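Local structure of AxyAgu115A (Amphibacillus xylanus NBRC 15112, 6NPS) at residues D264-D269 with W284-K289; D269-I274 with E278-F283; V668-T673 with V768-P773; P688-L693 with D789-I794. The protein is a family GH115 alpha-glucuronidase that probably hydrolyses glucuronic acid side groups of xylans such as arabinoglucuronoxylan. The protein carries 3 engineered substitutions. All blocks are in the same frame, centred on the assembly; numbering follows the deposited sequence.

Contact 1: D264-D269 with W284-K289; sequences DSIYGD and WEDGLK
The type I beta turn from Ser265 to Gly268, which carries Tyr267, faces residues 284-289 of helix 277-291, which carry Asp286. The two backbones stay well apart: the closest pair of CA atoms, those of Tyr267 and Trp284, are 9.2 Å from each other, so side chains must bridge the distance. The turn closes through Gly268 N and Ser265 O, 3.0 Å apart. Within it, Tyr267 N also donates to Ser265 OG at 3.0 Å and nearly straight (167°), which makes an ST turn. Ser265 OG has a second partner, Leu260 O, while the carbonyl of Tyr267 is taken by Tyr257 OH and Asn276 ND2. With its backbone gripped in this way, the tyrosine presents its ring to the helix. In the chain this is the connection between the third and fourth strands of the family's TIM-barrel domain, where helix 277-291 leads on to strand 298-300. Tyr267 OH donates to Asp286 OD2 at 2.5 Å, very short, so the exact length should be read with caution. The oxygen arrives at the ring edge, near the ring plane, and the carboxylate is turned 86° from that plane. Asp286 also touches Arg252. Ile266 covers one face of the Tyr267 ring, its CG1 lying 3.8 Å above the centre. That branch sits between the backbone N and the carbonyl carbon (chi1 51°), a position that folds it over the neighbouring ring. Farther out, Ile266 CD1 comes to 3.9 Å from the same Asp286 OD2, giving the carboxylate oxygen an apolar neighbour beside its phenol donor.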
loop_
_atom_site.group_PDB
_atom_site.type_symbol
_atom_site.label_atom_id
_atom_site.label_comp_id
_atom_site.label_asym_id
_atom_site.label_seq_id
_atom_site.Cartn_x
_atom_site.Cartn_y
_atom_site.Cartn_z
ATOM N N ASP A 264 42.848 3.400 -36.451
ATOM C CA ASP A 264 43.641 3.675 -37.641
ATOM C C ASP A 264 42.775 4.134 -38.804
ATOM O O ASP A 264 43.200 4.060 -39.957
ATOM C CB ASP A 264 44.445 2.441 -38.026
ATOM C CG ASP A 264 45.355 1.999 -36.913
ATOM O OD1 ASP A 264 45.881 2.899 -36.219
ATOM O OD2 ASP A 264 45.553 0.779 -36.722
ATOM N N SER A 265 41.573 4.586 -38.512
ATOM C CA SER A 265 40.632 5.056 -39.511
ATOM C C SER A 265 40.882 6.510 -39.861
ATOM O O SER A 265 41.206 7.320 -39.001
ATOM C CB SER A 265 39.211 4.896 -38.995
ATOM O OG SER A 265 38.315 5.348 -39.973
ATOM N N ILE A 266 40.689 6.852 -41.137
ATOM C CA ILE A 266 40.669 8.263 -41.527
ATOM C C ILE A 266 39.567 9.048 -40.830
ATOM O O ILE A 266 39.571 10.285 -40.877
ATOM C CB ILE A 266 40.494 8.442 -43.056
ATOM C CG1 ILE A 266 39.294 7.637 -43.551
ATOM C CG2 ILE A 266 41.795 8.134 -43.769
ATOM C CD1 ILE A 266 38.746 8.093 -44.912
ATOM N N TYR A 267 38.599 8.368 -40.213
ATOM C CA TYR A 267 37.520 9.036 -39.496
ATOM C C TYR A 267 37.743 9.076 -37.985
ATOM O O TYR A 267 36.848 9.524 -37.248
ATOM C CB TYR A 267 36.180 8.363 -39.803
ATOM C CG TYR A 267 35.903 8.181 -41.271
ATOM C CD1 TYR A 267 35.763 6.915 -41.818
ATOM C CD2 TYR A 267 35.798 9.269 -42.118
ATOM C CE1 TYR A 267 35.515 6.746 -43.172
ATOM C CE2 TYR A 267 35.547 9.116 -43.473
ATOM C CZ TYR A 267 35.402 7.857 -43.987
ATOM O OH TYR A 267 35.133 7.693 -45.321
ATOM N N GLY A 268 38.902 8.619 -37.513
ATOM C CA GLY A 268 39.220 8.619 -36.086
ATOM C C GLY A 268 38.356 7.624 -35.318
ATOM O O GLY A 268 37.664 6.761 -35.887
ATOM N N ASP A 269 38.386 7.767 -33.992
ATOM C CA ASP A 269 37.653 6.860 -33.097
ATOM C C ASP A 269 37.095 7.631 -31.896
ATOM O O ASP A 269 37.316 7.288 -30.734
ATOM C CB ASP A 269 38.529 5.698 -32.622
ATOM C CG ASP A 269 37.706 4.457 -32.302
ATOM O OD1 ASP A 269 38.275 3.343 -32.274
ATOM O OD2 ASP A 269 36.486 4.598 -32.084
ATOM N N TRP A 284 32.063 13.609 -42.477
ATOM C CA TRP A 284 30.985 14.407 -43.062
ATOM C C TRP A 284 31.230 14.670 -44.545
ATOM O O TRP A 284 30.287 14.654 -45.349
ATOM C CB TRP A 284 30.842 15.723 -42.288
ATOM C CG TRP A 284 30.272 15.529 -40.898
ATOM C CD1 TRP A 284 29.457 14.511 -40.490
ATOM C CD2 TRP A 284 30.453 16.379 -39.759
ATOM N NE1 TRP A 284 29.125 14.677 -39.157
ATOM C CE2 TRP A 284 29.724 15.822 -38.698
ATOM C CE3 TRP A 284 31.135 17.575 -39.550
ATOM C CZ2 TRP A 284 29.686 16.399 -37.426
ATOM C CZ3 TRP A 284 31.086 18.156 -38.273
ATOM C CH2 TRP A 284 30.378 17.561 -37.236
ATOM N N GLU A 285 32.482 14.914 -44.918
ATOM C CA GLU A 285 32.841 15.082 -46.328
ATOM C C GLU A 285 32.522 13.834 -47.161
ATOM O O GLU A 285 31.944 13.932 -48.251
ATOM C CB GLU A 285 34.338 15.411 -46.448
ATOM C CG GLU A 285 34.769 15.562 -47.881
ATOM C CD GLU A 285 36.301 15.601 -48.046
ATOM O OE1 GLU A 285 37.020 15.687 -47.027
ATOM O OE2 GLU A 285 36.769 15.533 -49.202
ATOM N N ASP A 286 32.931 12.646 -46.692
ATOM C CA ASP A 286 32.625 11.435 -47.452
ATOM C C ASP A 286 31.125 11.152 -47.483
ATOM O O ASP A 286 30.610 10.633 -48.485
ATOM C CB ASP A 286 33.416 10.263 -46.877
ATOM C CG ASP A 286 34.911 10.313 -47.314
ATOM O OD1 ASP A 286 35.273 11.322 -47.964
ATOM O OD2 ASP A 286 35.703 9.377 -47.035
ATOM N N GLY A 287 30.402 11.525 -46.428
ATOM C CA GLY A 287 28.949 11.402 -46.463
ATOM C C GLY A 287 28.310 12.307 -47.510
ATOM O O GLY A 287 27.383 11.898 -48.232
ATOM N N LEU A 288 28.768 13.551 -47.588
ATOM C CA LEU A 288 28.194 14.476 -48.560
ATOM C C LEU A 288 28.553 14.077 -49.989
ATOM O O LEU A 288 27.734 14.238 -50.906
ATOM C CB LEU A 288 28.672 15.906 -48.265
ATOM C CG LEU A 288 28.258 16.472 -46.907
ATOM C CD1 LEU A 288 29.097 17.711 -46.594
ATOM C CD2 LEU A 288 26.743 16.794 -46.857
ATOM N N LYS A 289 29.768 13.571 -50.203
ATOM C CA LYS A 289 30.136 13.055 -51.520
ATOM C C LYS A 289 29.299 11.840 -51.903
ATOM O O LYS A 289 29.035 11.627 -53.089
ATOM C CB LYS A 289 31.616 12.677 -51.546
ATOM C CG LYS A 289 32.582 13.838 -51.623
ATOM C CD LYS A 289 34.011 13.324 -51.881
ATOM C CE LYS A 289 35.020 14.470 -51.958
ATOM N NZ LYS A 289 36.402 13.997 -52.290
#

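Contact 2: D269-I274 with E278-F283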
loop_
_atom_site.group_PDB
_atom_site.type_symbol
_atom_site.label_atom_id
_atom_site.label_comp_id
_atom_site.label_asym_id
_atom_site.label_seq_id
_atom_site.Cartn_x
_atom_site.Cartn_y
_atom_site.Cartn_z
ATOM N N ASP A 269 38.386 7.767 -33.992
ATOM C CA ASP A 269 37.653 6.860 -33.097
ATOM C C ASP A 269 37.095 7.631 -31.896
ATOM O O ASP A 269 37.316 7.288 -30.734
ATOM C CB ASP A 269 38.529 5.698 -32.622
ATOM C CG ASP A 269 37.706 4.457 -32.302
ATOM O OD1 ASP A 269 38.275 3.343 -32.274
ATOM O OD2 ASP A 269 36.486 4.598 -32.084
ATOM N N ALA A 270 36.355 8.692 -32.187
ATOM C CA ALA A 270 35.802 9.562 -31.165
ATOM C C ALA A 270 34.742 10.441 -31.805
ATOM O O ALA A 270 35.042 11.199 -32.734
ATOM C CB ALA A 270 36.903 10.417 -30.526
ATOM N N TRP A 271 33.491 10.323 -31.347
ATOM C CA TRP A 271 32.412 11.202 -31.809
ATOM C C TRP A 271 32.563 12.510 -31.040
ATOM O O TRP A 271 31.884 12.773 -30.045
ATOM C CB TRP A 271 31.055 10.549 -31.595
ATOM C CG TRP A 271 29.940 11.262 -32.286
ATOM C CD1 TRP A 271 28.907 11.934 -31.696
ATOM C CD2 TRP A 271 29.740 11.376 -33.702
ATOM N NE1 TRP A 271 28.073 12.459 -32.657
ATOM C CE2 TRP A 271 28.561 12.134 -33.898
ATOM C CE3 TRP A 271 30.438 10.908 -34.822
ATOM C CZ2 TRP A 271 28.073 12.442 -35.166
ATOM C CZ3 TRP A 271 29.953 11.214 -36.087
ATOM C CH2 TRP A 271 28.778 11.977 -36.248
ATOM N N ASN A 272 33.517 13.322 -31.496
ATOM C CA ASN A 272 34.028 14.441 -30.709
ATOM C C ASN A 272 34.748 15.390 -31.661
ATOM O O ASN A 272 35.852 15.089 -32.127
ATOM C CB ASN A 272 34.967 13.937 -29.613
ATOM C CG ASN A 272 35.291 15.003 -28.586
ATOM O OD1 ASN A 272 35.721 16.105 -28.935
ATOM N ND2 ASN A 272 35.088 14.679 -27.307
ATOM N N PHE A 273 34.114 16.523 -31.963
ATOM C CA PHE A 273 34.689 17.484 -32.895
ATOM C C PHE A 273 35.884 18.214 -32.305
ATOM O O PHE A 273 36.659 18.818 -33.055
ATOM C CB PHE A 273 33.625 18.495 -33.324
ATOM C CG PHE A 273 33.997 19.281 -34.544
ATOM C CD1 PHE A 273 33.981 18.690 -35.801
ATOM C CD2 PHE A 273 34.355 20.611 -34.442
ATOM C CE1 PHE A 273 34.308 19.413 -36.928
ATOM C CE2 PHE A 273 34.692 21.336 -35.566
ATOM C CZ PHE A 273 34.668 20.727 -36.815
ATOM N N ILE A 274 36.042 18.184 -30.982
ATOM C CA ILE A 274 37.195 18.821 -30.351
ATOM C C ILE A 274 38.432 17.940 -30.475
ATOM O O ILE A 274 39.485 18.384 -30.953
ATOM C CB ILE A 274 36.883 19.145 -28.877
ATOM C CG1 ILE A 274 35.689 20.104 -28.777
ATOM C CG2 ILE A 274 38.106 19.717 -28.156
ATOM C CD1 ILE A 274 34.794 19.828 -27.579
ATOM N N GLU A 278 39.581 16.320 -37.389
ATOM C CA GLU A 278 39.812 15.956 -38.790
ATOM C C GLU A 278 39.078 14.671 -39.178
ATOM O O GLU A 278 38.576 14.551 -40.302
ATOM C CB GLU A 278 41.313 15.813 -39.051
ATOM C CG GLU A 278 42.137 16.915 -38.424
ATOM C CD GLU A 278 42.864 16.467 -37.152
ATOM O OE1 GLU A 278 42.184 16.263 -36.115
ATOM O OE2 GLU A 278 44.117 16.309 -37.199
ATOM N N GLY A 279 39.028 13.693 -38.274
ATOM C CA GLY A 279 38.279 12.480 -38.555
ATOM C C GLY A 279 36.802 12.747 -38.789
ATOM O O GLY A 279 36.209 12.244 -39.757
ATOM N N ILE A 280 36.186 13.549 -37.909
ATOM C CA ILE A 280 34.759 13.843 -38.047
ATOM C C ILE A 280 34.498 14.666 -39.301
ATOM O O ILE A 280 33.494 14.469 -39.984
ATOM C CB ILE A 280 34.210 14.553 -36.794
ATOM C CG1 ILE A 280 34.388 13.674 -35.565
ATOM C CG2 ILE A 280 32.706 14.831 -36.974
ATOM C CD1 ILE A 280 33.612 12.346 -35.686
ATOM N N THR A 281 35.420 15.563 -39.654
ATOM C CA THR A 281 35.264 16.381 -40.856
ATOM C C THR A 281 35.313 15.536 -42.124
ATOM O O THR A 281 34.506 15.737 -43.038
ATOM C CB THR A 281 36.366 17.439 -40.887
ATOM O OG1 THR A 281 36.162 18.346 -39.801
ATOM C CG2 THR A 281 36.363 18.192 -42.200
ATOM N N LYS A 282 36.281 14.612 -42.216
ATOM C CA LYS A 282 36.355 13.734 -43.380
ATOM C C LYS A 282 35.188 12.760 -43.398
ATOM O O LYS A 282 34.704 12.383 -44.472
ATOM C CB LYS A 282 37.721 12.986 -43.406
ATOM C CG LYS A 282 37.936 12.141 -44.673
ATOM C CD LYS A 282 38.608 12.926 -45.813
ATOM C CE LYS A 282 39.164 11.999 -46.897
ATOM N NZ LYS A 282 40.649 12.092 -47.033
ATOM N N PHE A 283 34.665 12.407 -42.223
ATOM C CA PHE A 283 33.453 11.606 -42.165
ATOM C C PHE A 283 32.281 12.329 -42.830
ATOM O O PHE A 283 31.595 11.756 -43.688
ATOM C CB PHE A 283 33.170 11.250 -40.701
ATOM C CG PHE A 283 31.964 10.372 -40.494
ATOM C CD1 PHE A 283 31.930 9.071 -40.993
ATOM C CD2 PHE A 283 30.889 10.836 -39.746
ATOM C CE1 PHE A 283 30.776 8.256 -40.769
ATOM C CE2 PHE A 283 29.738 10.046 -39.526
ATOM C CZ PHE A 283 29.695 8.739 -40.028
HETATM O O HOH W 1 41.146 17.834 -33.255
#
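In the TIM-barrel domain, the loop that leads into helix 277-291 doubles back on that helix, and Trp271 and Phe273 of the loop close on Ile280 in its first turn. Ile280 divides its branches between the two rings. CD1 lies 3.6 Å from Trp271 CE3 and also 3.5 Å from Ala270 O. With CG1 beside the backbone N (chi1 -60°), Ile280 CG2 falls opposite that N and meets the edge of Phe273 at CD1, 4.2 Å away. Trp271 is the centre of an inverse gamma turn, closed by a weak bond from Asn272 N to Ala270 O. Its indole extends to Phe283, with Trp271 CZ3 and Phe283 CE2 3.6 Å apart. The planes stand at 86° and Phe283 CE2 lies at the indole edge, an oblique aromatic pair. Trp271 NE1 is bonded to Arg303 O, which fixes the rotation of the indole, and Tyr257 packs edge-to-face with Phe283. Beyond Ile280, Phe273 CE1 approaches Thr281 OG1 at 3.6 Å; that hydroxyl is hydrogen-bonded to Arg277 O. Phe273 also packs on Val327 and Thr330 of helix 317-338. At the solvent side a water donates to Ile274 O and, weakly, to Glu278 OE1. Ile280 of the helix is thus held between two aromatic side chains of the preceding loop, as part of the outer helical layer of a (beta/alpha)8 barrel.

Contact 3: V668-T673 with V768-P773; sequences VSIDGT and VTIVVP
Val668 and Val768 adopt almost the same first torsion: with CG1 opposite the backbone N in both (chi1 near 175°), the CG1 and CG2 methyls of each valine face their counterparts. The two valines meet tip to tip: CG2 of Val668 touches CG2 of Val768 at 3.9 Å, and the CG1 methyls of the same residues lie 4.0 Å apart. One pair further along, Ile770 is extended beyond CG1 (chi2 -176°). Its CD1 reaches Ile670 CD1 at 3.8 Å and, crossing at a slant, Val668 CG1 at 4.0 Å. Phe702 adds its side chain against Val668, Ile670 and Ile770, and Leu687 packs on Ile670 and Val768. Strand 668-670 ends in a type II turn from Ile670 to Thr673, where Thr673 OG1 donates to Ile670 O at 3.0 Å from above the carbonyl plane. The strand axes are 9.1 Å apart and run nearly in the same direction, 14° from parallel. Contact across that distance is made by side chains alone, since strand 666-670 belongs to an antiparallel sheet and strand 766-775 to a separate mixed one. Meeting end to end, these side chains form part of the core between the two sheets of a beta sandwich.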
loop_
_atom_site.group_PDB
_atom_site.type_symbol
_atom_site.label_atom_id
_atom_site.label_comp_id
_atom_site.label_asym_id
_atom_site.label_seq_id
_atom_site.Cartn_x
_atom_site.Cartn_y
_atom_site.Cartn_z
ATOM N N VAL A 668 -22.068 -1.081 4.778
ATOM C CA VAL A 668 -22.898 -0.098 4.081
ATOM C C VAL A 668 -21.995 0.994 3.519
ATOM O O VAL A 668 -21.208 1.591 4.263
ATOM C CB VAL A 668 -23.951 0.505 5.033
ATOM C CG1 VAL A 668 -24.766 1.607 4.330
ATOM C CG2 VAL A 668 -24.847 -0.582 5.604
ATOM N N SER A 669 -22.121 1.296 2.220
ATOM C CA SER A 669 -21.272 2.319 1.627
ATOM C C SER A 669 -22.087 3.250 0.744
ATOM O O SER A 669 -23.054 2.829 0.106
ATOM C CB SER A 669 -20.118 1.676 0.832
ATOM O OG SER A 669 -20.589 0.829 -0.215
ATOM N N ILE A 670 -21.703 4.522 0.722
ATOM C CA ILE A 670 -22.412 5.537 -0.054
ATOM C C ILE A 670 -21.811 5.554 -1.455
ATOM O O ILE A 670 -20.604 5.747 -1.608
ATOM C CB ILE A 670 -22.285 6.924 0.596
ATOM C CG1 ILE A 670 -22.726 6.894 2.068
ATOM C CG2 ILE A 670 -23.061 7.993 -0.252
ATOM C CD1 ILE A 670 -24.111 6.269 2.249
ATOM N N ASP A 671 -22.628 5.376 -2.483
ATOM C CA ASP A 671 -22.026 5.240 -3.808
ATOM C C ASP A 671 -21.383 6.564 -4.227
ATOM O O ASP A 671 -21.880 7.642 -3.901
ATOM C CB ASP A 671 -23.076 4.783 -4.817
ATOM C CG ASP A 671 -23.625 3.382 -4.497
ATOM O OD1 ASP A 671 -23.157 2.742 -3.528
ATOM O OD2 ASP A 671 -24.550 2.928 -5.205
ATOM N N GLY A 672 -20.245 6.478 -4.919
ATOM C CA GLY A 672 -19.526 7.651 -5.366
ATOM C C GLY A 672 -18.589 8.282 -4.356
ATOM O O GLY A 672 -18.026 9.346 -4.653
ATOM N N THR A 673 -18.411 7.680 -3.172
ATOM C CA THR A 673 -17.596 8.229 -2.077
ATOM C C THR A 673 -16.886 7.090 -1.347
ATOM O O THR A 673 -17.178 5.908 -1.561
ATOM C CB THR A 673 -18.448 8.970 -1.017
ATOM O OG1 THR A 673 -19.111 7.993 -0.208
ATOM C CG2 THR A 673 -19.537 9.896 -1.642
ATOM N N VAL A 768 -26.585 1.379 10.756
ATOM C CA VAL A 768 -25.982 2.517 10.057
ATOM C C VAL A 768 -27.087 3.534 9.801
ATOM O O VAL A 768 -28.160 3.176 9.297
ATOM C CB VAL A 768 -25.300 2.087 8.747
ATOM C CG1 VAL A 768 -24.773 3.325 7.960
ATOM C CG2 VAL A 768 -24.102 1.118 9.054
ATOM N N THR A 769 -26.845 4.793 10.151
ATOM C CA THR A 769 -27.773 5.861 9.803
ATOM C C THR A 769 -27.216 6.629 8.611
ATOM O O THR A 769 -26.030 6.982 8.590
ATOM C CB THR A 769 -27.971 6.743 11.026
ATOM O OG1 THR A 769 -28.398 5.887 12.087
ATOM C CG2 THR A 769 -29.003 7.811 10.806
ATOM N N ILE A 770 -28.033 6.808 7.581
ATOM C CA ILE A 770 -27.641 7.579 6.407
ATOM C C ILE A 770 -28.401 8.896 6.446
ATOM O O ILE A 770 -29.647 8.906 6.486
ATOM C CB ILE A 770 -27.917 6.800 5.116
ATOM C CG1 ILE A 770 -27.107 5.512 5.111
ATOM C CG2 ILE A 770 -27.644 7.662 3.873
ATOM C CD1 ILE A 770 -27.249 4.736 3.836
ATOM N N VAL A 771 -27.670 10.013 6.517
ATOM C CA VAL A 771 -28.317 11.318 6.625
ATOM C C VAL A 771 -28.494 11.883 5.230
ATOM O O VAL A 771 -27.539 11.924 4.447
ATOM C CB VAL A 771 -27.520 12.283 7.509
ATOM C CG1 VAL A 771 -28.278 13.647 7.579
ATOM C CG2 VAL A 771 -27.371 11.676 8.917
ATOM N N VAL A 772 -29.716 12.313 4.914
ATOM C CA VAL A 772 -30.044 12.725 3.553
ATOM C C VAL A 772 -30.527 14.170 3.591
ATOM O O VAL A 772 -31.728 14.425 3.741
ATOM C CB VAL A 772 -31.082 11.783 2.924
ATOM C CG1 VAL A 772 -31.354 12.147 1.428
ATOM C CG2 VAL A 772 -30.615 10.316 3.052
ATOM N N PRO A 773 -29.636 15.147 3.440
ATOM C CA PRO A 773 -30.077 16.541 3.329
ATOM C C PRO A 773 -30.485 16.856 1.894
ATOM O O PRO A 773 -29.931 16.328 0.930
ATOM C CB PRO A 773 -28.829 17.328 3.751
ATOM C CG PRO A 773 -27.684 16.454 3.246
ATOM C CD PRO A 773 -28.158 15.007 3.375
#

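Contact 4: P688-L693 with D789-I794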
loop_
_atom_site.group_PDB
_atom_site.type_symbol
_atom_site.label_atom_id
_atom_site.label_comp_id
_atom_site.label_asym_id
_atom_site.label_seq_id
_atom_site.Cartn_x
_atom_site.Cartn_y
_atom_site.Cartn_z
ATOM N N PRO A 688 -23.210 10.649 5.591
ATOM C CA PRO A 688 -23.983 11.590 4.763
ATOM C C PRO A 688 -24.101 11.175 3.303
ATOM O O PRO A 688 -23.140 10.751 2.660
ATOM C CB PRO A 688 -23.178 12.893 4.877
ATOM C CG PRO A 688 -21.751 12.426 5.062
ATOM C CD PRO A 688 -21.872 11.168 5.930
ATOM N N LEU A 689 -25.302 11.328 2.754
ATOM C CA LEU A 689 -25.545 11.061 1.347
ATOM C C LEU A 689 -26.020 12.383 0.769
ATOM O O LEU A 689 -27.135 12.832 1.077
ATOM C CB LEU A 689 -26.587 9.961 1.176
ATOM C CG LEU A 689 -26.914 9.552 -0.245
ATOM C CD1 LEU A 689 -27.427 8.121 -0.236
ATOM C CD2 LEU A 689 -27.978 10.484 -0.786
ATOM N N VAL A 690 -25.197 13.014 -0.068
ATOM C CA VAL A 690 -25.415 14.427 -0.346
ATOM C C VAL A 690 -25.961 14.688 -1.753
ATOM O O VAL A 690 -26.062 15.845 -2.158
ATOM C CB VAL A 690 -24.135 15.236 -0.087
ATOM C CG1 VAL A 690 -23.714 15.062 1.367
ATOM C CG2 VAL A 690 -23.015 14.841 -1.070
ATOM N N ASP A 691 -26.351 13.647 -2.493
ATOM C CA ASP A 691 -26.730 13.827 -3.897
ATOM C C ASP A 691 -27.891 14.812 -4.063
ATOM O O ASP A 691 -27.948 15.545 -5.064
ATOM C CB ASP A 691 -27.100 12.483 -4.520
ATOM C CG ASP A 691 -25.983 11.427 -4.378
ATOM O OD1 ASP A 691 -25.630 11.062 -3.227
ATOM O OD2 ASP A 691 -25.486 10.944 -5.422
ATOM N N PHE A 692 -28.847 14.837 -3.109
ATOM C CA PHE A 692 -30.037 15.678 -3.294
ATOM C C PHE A 692 -29.789 17.118 -2.890
ATOM O O PHE A 692 -30.716 17.925 -2.951
ATOM C CB PHE A 692 -31.238 15.109 -2.511
ATOM C CG PHE A 692 -31.583 13.700 -2.918
ATOM C CD1 PHE A 692 -32.327 13.456 -4.064
ATOM C CD2 PHE A 692 -31.111 12.611 -2.183
ATOM C CE1 PHE A 692 -32.628 12.138 -4.458
ATOM C CE2 PHE A 692 -31.387 11.309 -2.577
ATOM C CZ PHE A 692 -32.146 11.071 -3.710
ATOM N N LEU A 693 -28.550 17.462 -2.512
ATOM C CA LEU A 693 -28.184 18.858 -2.327
ATOM C C LEU A 693 -28.181 19.636 -3.642
ATOM O O LEU A 693 -28.132 20.868 -3.614
ATOM C CB LEU A 693 -26.814 18.935 -1.637
ATOM C CG LEU A 693 -26.808 18.555 -0.144
ATOM C CD1 LEU A 693 -25.434 18.674 0.457
ATOM C CD2 LEU A 693 -27.816 19.398 0.695
ATOM N N ASP A 789 -23.390 27.113 -4.919
ATOM C CA ASP A 789 -22.703 26.246 -3.962
ATOM C C ASP A 789 -23.708 25.629 -2.991
ATOM O O ASP A 789 -24.169 26.290 -2.062
ATOM C CB ASP A 789 -21.639 27.026 -3.190
ATOM C CG ASP A 789 -20.892 26.153 -2.141
ATOM O OD1 ASP A 789 -21.289 24.985 -1.887
ATOM O OD2 ASP A 789 -19.878 26.637 -1.576
ATOM N N THR A 790 -24.001 24.346 -3.145
ATOM C CA THR A 790 -24.737 23.651 -2.109
ATOM C C THR A 790 -23.960 22.518 -1.454
ATOM O O THR A 790 -24.335 22.102 -0.358
ATOM C CB THR A 790 -26.047 23.091 -2.670
ATOM O OG1 THR A 790 -25.748 22.186 -3.741
ATOM C CG2 THR A 790 -26.917 24.209 -3.181
ATOM N N LYS A 791 -22.896 22.009 -2.077
ATOM C CA LYS A 791 -22.153 20.881 -1.528
ATOM C C LYS A 791 -20.887 21.300 -0.790
ATOM O O LYS A 791 -20.147 20.433 -0.303
ATOM C CB LYS A 791 -21.776 19.894 -2.647
ATOM C CG LYS A 791 -22.949 19.178 -3.289
ATOM C CD LYS A 791 -22.469 18.209 -4.359
ATOM C CE LYS A 791 -23.525 17.156 -4.626
ATOM N NZ LYS A 791 -23.030 16.107 -5.556
ATOM N N GLY A 792 -20.612 22.590 -0.677
ATOM C CA GLY A 792 -19.352 23.022 -0.104
ATOM C C GLY A 792 -18.266 23.319 -1.120
ATOM O O GLY A 792 -17.145 23.655 -0.727
ATOM N N TYR A 793 -18.557 23.204 -2.409
ATOM C CA TYR A 793 -17.575 23.548 -3.435
ATOM C C TYR A 793 -18.347 23.716 -4.725
ATOM O O TYR A 793 -19.494 23.289 -4.820
ATOM C CB TYR A 793 -16.473 22.490 -3.581
ATOM C CG TYR A 793 -16.993 21.165 -4.063
ATOM C CD1 TYR A 793 -17.517 20.231 -3.158
ATOM C CD2 TYR A 793 -17.017 20.852 -5.419
ATOM C CE1 TYR A 793 -18.012 19.012 -3.607
ATOM C CE2 TYR A 793 -17.517 19.637 -5.869
ATOM C CZ TYR A 793 -18.020 18.734 -4.961
ATOM O OH TYR A 793 -18.498 17.528 -5.411
ATOM N N ILE A 794 -17.713 24.344 -5.713
ATOM C CA ILE A 794 -18.304 24.528 -7.033
ATOM C C ILE A 794 -17.311 24.010 -8.058
ATOM O O ILE A 794 -16.107 24.240 -7.922
ATOM C CB ILE A 794 -18.617 26.011 -7.315
ATOM C CG1 ILE A 794 -19.670 26.560 -6.340
ATOM C CG2 ILE A 794 -19.056 26.209 -8.797
ATOM C CD1 ILE A 794 -19.821 28.070 -6.476
HETATM O O HOH W 2 -25.731 15.579 -6.658
#
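Lys791 and Thr790 clasp the short 3-10 segment around Leu693 at the junction where a beta-sandwich domain meets the C-terminal domain of the GH115 family. The lysine can be followed outward. Its CB leaves the backbone across the line to the other segment, and the first torsion (chi1 -67°) sets CG opposite the carbonyl carbon, 4.2 Å from Leu693 CB. From there the chain runs extended through CD, carrying CE to 3.8 Å from Val690 O and beside the CG2 methyl of Val690. The ammonium tip, NZ, donates to a water at 3.0 Å. This water in turn donates to Asp691 O, so the charged end is joined to the backbone of the 3-10 turn through one solvent molecule. Asp691 OD2 lies nearby without touching NZ, and its opposite charge may steady the lysine at longer range. Val690 O is at the same time the acceptor of Leu693 N (3.0 Å), a bond that holds the turn the lysine lies along. Leu693 itself faces both partners: its CD1 comes to 3.7 Å from Thr790 O, and Pro773 of strand 766-775 packs against its side chain. The direct polar link between the segments is made by Thr790, whose OG1 donates to Leu693 O at 2.7 Å, steeply above the carbonyl plane rather than along a lone pair. Behind it the loop is shaped by an Asx motif. Asp789 OD1 uses its syn lone pair to accept from Gly792 N at 2.8 Å, with an N-H...O angle of 138°.

Overall arrangement
The four contacts fall into two pairs on opposite sides of the chain's centre. Contacts 1 and 2, centres about 7 Å apart, share Asp269 and helix 277-291, and contact 2 lies within the span of chain that contact 1 brackets; Tyr267 CD2 packs on Phe283 CA where they meet. Contacts 3 and 4, centres about 13 Å apart, follow in sequence, their segments alternating: Leu689 N probably bonds to Val771 O, extending the pairing of strands 686-688 and 766-775. Some 69 Å separates the centres of contacts 2 and 4. One pair thus shapes the barrel's periphery, the other the sandwich and its join to the C-terminal domain.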